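Local coordinates for uncharacterized protein Atu2452 (Agrobacterium tumefaciens, PDB 2R8B) that is of unknown function but, as a dienelactone hydrolase family member with an alpha/beta-hydrolase fold, probably hydrolyses an ester or a related bond, at residues T188-I193 with G218-T223. Numbering follows the deposited sequence.
Sequences TRRVLI and GGTVET
With CG1 of Ile193 beside its own backbone N (chi1 -56°) and CG1 of Val221 anti to its own (chi1 -174°), the two branched chains reach for each other, Ile193 CD1 settling 3.8 Å from Val221 CG1. Val191, level with Val221 and pointing the same way, adds its CG2 to that methyl at 4.0 Å. Beta-branched residues suit extended strands, and here they fill the face that helix 204-217 covers, where Val221 also meets Glu211 and Lys215. Thr223 finishes the row, its CG2 against Ile193 CB while OG1 sits near the same side chain.

On the other face, Thr220 OG1 stands between its backbone N and carbonyl carbon and touches Arg190 CG at 3.4 Å. The aliphatic CG does the touching, while the guanidinium makes a cation-pi interaction with Phe243. Leu192 bends CD1 to within 3.5 Å of Glu222 O, and the extended Glu222 suits the exposed side of the edge strand.

Between the two faces the strands run parallel. Arg189 O accepts Thr220 N, Val191 N donates to Thr220 O, Glu222 N reaches Val191 O at 2.8 Å, and Ile193 N meets Glu222 O at 2.7 Å with an N-H...O angle of 172°. Before the ladder, Gly218 and Gly219 adopt positive phi, which favours glycine, as the chain leaves the helix. Arg189 folds back at chi2 and chi3, its guanidinium hydrogen-bonded to Gln217 at the helix end.

This is the beta-alpha-beta crossover that adds the outermost strand, 220-226, to the alpha/beta-hydrolase-type sheet: alternate backbone groups bond across this pair, while those of Arg190 and Leu192 serve strand 168-172; apolar branches pack toward the helix, and Arg190, Thr220 and Glu222 share the opposite face with buried Leu192.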
ATOM      1  N   THR A 188     -17.652   1.191   1.076  1.00 52.26           N
ATOM      2  CA  THR A 188     -17.028   1.550   2.328  1.00 53.15           C
ATOM      3  C   THR A 188     -15.528   1.733   2.154  1.00 54.27           C
ATOM      4  O   THR A 188     -14.845   2.144   3.090  1.00 55.78           O
ATOM      5  CB  THR A 188     -17.249   0.463   3.387  1.00 53.37           C
ATOM      6  OG1 THR A 188     -16.765  -0.795   2.878  1.00 53.95           O
ATOM      7  CG2 THR A 188     -18.731   0.376   3.795  1.00 51.18           C
ATOM      8  N   ARG A 189     -14.979   1.402   0.994  1.00 54.76           N
ATOM      9  CA  ARG A 189     -13.545   1.593   0.802  1.00 54.80           C
ATOM     10  C   ARG A 189     -13.215   3.023   1.124  1.00 54.67           C
ATOM     11  O   ARG A 189     -13.982   3.932   0.809  1.00 55.56           O
ATOM     12  CB  ARG A 189     -13.142   1.313  -0.616  1.00 54.81           C
ATOM     13  CG  ARG A 189     -12.406   0.056  -0.809  1.00 55.56           C
ATOM     14  CD  ARG A 189     -11.105   0.448  -1.503  1.00 56.51           C
ATOM     15  NE  ARG A 189     -11.192   1.680  -2.313  1.00 56.09           N
ATOM     16  CZ  ARG A 189     -10.849   1.773  -3.613  1.00 55.41           C
ATOM     17  NH1 ARG A 189     -10.407   0.687  -4.267  1.00 54.31           N
ATOM     18  NH2 ARG A 189     -10.924   2.945  -4.251  1.00 45.90           N
ATOM     19  N   ARG A 190     -12.099   3.225   1.794  1.00 54.25           N
ATOM     20  CA  ARG A 190     -11.619   4.564   2.035  1.00 54.17           C
ATOM     21  C   ARG A 190     -10.178   4.582   1.630  1.00 53.94           C
ATOM     22  O   ARG A 190      -9.389   3.732   2.118  1.00 54.88           O
ATOM     23  CB  ARG A 190     -11.742   4.925   3.502  1.00 53.67           C
ATOM     24  CG  ARG A 190     -13.170   5.261   3.869  1.00 56.38           C
ATOM     25  CD  ARG A 190     -13.385   5.534   5.332  1.00 59.98           C
ATOM     26  NE  ARG A 190     -12.780   6.780   5.832  1.00 65.86           N
ATOM     27  CZ  ARG A 190     -11.838   6.837   6.794  1.00 69.28           C
ATOM     28  NH1 ARG A 190     -11.347   5.724   7.347  1.00 69.55           N
ATOM     29  NH2 ARG A 190     -11.366   8.009   7.211  1.00 69.99           N
ATOM     30  N   VAL A 191      -9.816   5.525   0.759  1.00 52.33           N
ATOM     31  CA  VAL A 191      -8.407   5.748   0.525  1.00 51.33           C
ATOM     32  C   VAL A 191      -7.844   7.149   0.750  1.00 51.58           C
ATOM     33  O   VAL A 191      -8.484   8.178   0.437  1.00 50.64           O
ATOM     34  CB  VAL A 191      -7.852   5.050  -0.783  1.00 51.70           C
ATOM     35  CG1 VAL A 191      -8.922   4.297  -1.535  1.00 50.67           C
ATOM     36  CG2 VAL A 191      -7.029   5.967  -1.613  1.00 47.19           C
ATOM     37  N   LEU A 192      -6.626   7.138   1.307  1.00 51.22           N
ATOM     38  CA  LEU A 192      -5.838   8.348   1.532  1.00 51.84           C
ATOM     39  C   LEU A 192      -4.602   8.395   0.642  1.00 51.84           C
ATOM     40  O   LEU A 192      -3.765   7.493   0.687  1.00 53.00           O
ATOM     41  CB  LEU A 192      -5.383   8.407   2.986  1.00 51.41           C
ATOM     42  CG  LEU A 192      -4.440   9.567   3.271  1.00 51.77           C
ATOM     43  CD1 LEU A 192      -5.057  10.846   2.861  1.00 54.60           C
ATOM     44  CD2 LEU A 192      -4.114   9.625   4.710  1.00 52.13           C
ATOM     45  N   ILE A 193      -4.473   9.440  -0.159  1.00 51.09           N
ATOM     46  CA  ILE A 193      -3.234   9.662  -0.881  1.00 50.08           C
ATOM     47  C   ILE A 193      -2.512  10.861  -0.282  1.00 50.19           C
ATOM     48  O   ILE A 193      -3.133  11.922  -0.055  1.00 50.33           O
ATOM     49  CB  ILE A 193      -3.485   9.880  -2.344  1.00 49.93           C
ATOM     50  CG1 ILE A 193      -4.275   8.691  -2.909  1.00 50.28           C
ATOM     51  CG2 ILE A 193      -2.154   9.956  -3.073  1.00 50.31           C
ATOM     52  CD1 ILE A 193      -5.065   8.961  -4.202  1.00 46.64           C
ATOM     53  N   GLY A 218     -15.413   3.746  -6.623  1.00 53.00           N
ATOM     54  CA  GLY A 218     -16.358   3.902  -5.509  1.00 53.67           C
ATOM     55  C   GLY A 218     -15.619   4.141  -4.197  1.00 53.84           C
ATOM     56  O   GLY A 218     -14.393   4.183  -4.174  1.00 53.81           O
ATOM     57  N   GLY A 219     -16.351   4.293  -3.095  1.00 53.97           N
ATOM     58  CA  GLY A 219     -15.713   4.591  -1.803  1.00 53.23           C
ATOM     59  C   GLY A 219     -15.303   6.054  -1.743  1.00 53.23           C
ATOM     60  O   GLY A 219     -15.727   6.848  -2.580  1.00 52.48           O
ATOM     61  N   THR A 220     -14.483   6.432  -0.762  1.00 53.31           N
ATOM     62  CA  THR A 220     -13.963   7.804  -0.747  1.00 52.90           C
ATOM     63  C   THR A 220     -12.491   7.753  -1.086  1.00 52.88           C
ATOM     64  O   THR A 220     -11.847   6.693  -0.984  1.00 53.49           O
ATOM     65  CB  THR A 220     -14.114   8.516   0.606  1.00 52.84           C
ATOM     66  OG1 THR A 220     -13.372   7.793   1.601  1.00 53.79           O
ATOM     67  CG2 THR A 220     -15.584   8.656   1.003  1.00 51.33           C
ATOM     68  N   VAL A 221     -11.986   8.906  -1.515  1.00 52.10           N
ATOM     69  CA  VAL A 221     -10.586   9.129  -1.770  1.00 51.12           C
ATOM     70  C   VAL A 221     -10.283  10.533  -1.305  1.00 51.45           C
ATOM     71  O   VAL A 221     -11.015  11.468  -1.601  1.00 51.21           O
ATOM     72  CB  VAL A 221     -10.256   9.028  -3.269  1.00 50.63           C
ATOM     73  CG1 VAL A 221      -8.750   9.118  -3.467  1.00 49.33           C
ATOM     74  CG2 VAL A 221     -10.782   7.746  -3.838  1.00 48.61           C
ATOM     75  N   GLU A 222      -9.210  10.683  -0.557  1.00 52.57           N
ATOM     76  CA  GLU A 222      -8.803  11.990  -0.107  1.00 54.21           C
ATOM     77  C   GLU A 222      -7.348  12.129  -0.453  1.00 54.41           C
ATOM     78  O   GLU A 222      -6.585  11.197  -0.226  1.00 56.50           O
ATOM     79  CB  GLU A 222      -8.956  12.061   1.379  1.00 54.15           C
ATOM     80  CG  GLU A 222      -8.520  13.361   1.945  1.00 59.37           C
ATOM     81  CD  GLU A 222      -8.814  13.481   3.456  1.00 67.50           C
ATOM     82  OE1 GLU A 222      -8.929  14.654   3.925  1.00 69.79           O
ATOM     83  OE2 GLU A 222      -8.948  12.419   4.158  1.00 67.47           O
ATOM     84  N   THR A 223      -6.939  13.269  -0.994  1.00 54.04           N
ATOM     85  CA  THR A 223      -5.519  13.493  -1.209  1.00 53.69           C
ATOM     86  C   THR A 223      -5.066  14.641  -0.342  1.00 53.37           C
ATOM     87  O   THR A 223      -5.734  15.657  -0.288  1.00 54.20           O
ATOM     88  CB  THR A 223      -5.205  13.828  -2.640  1.00 53.70           C
ATOM     89  OG1 THR A 223      -5.882  12.896  -3.480  1.00 55.62           O
ATOM     90  CG2 THR A 223      -3.702  13.694  -2.897  1.00 52.87           C
TER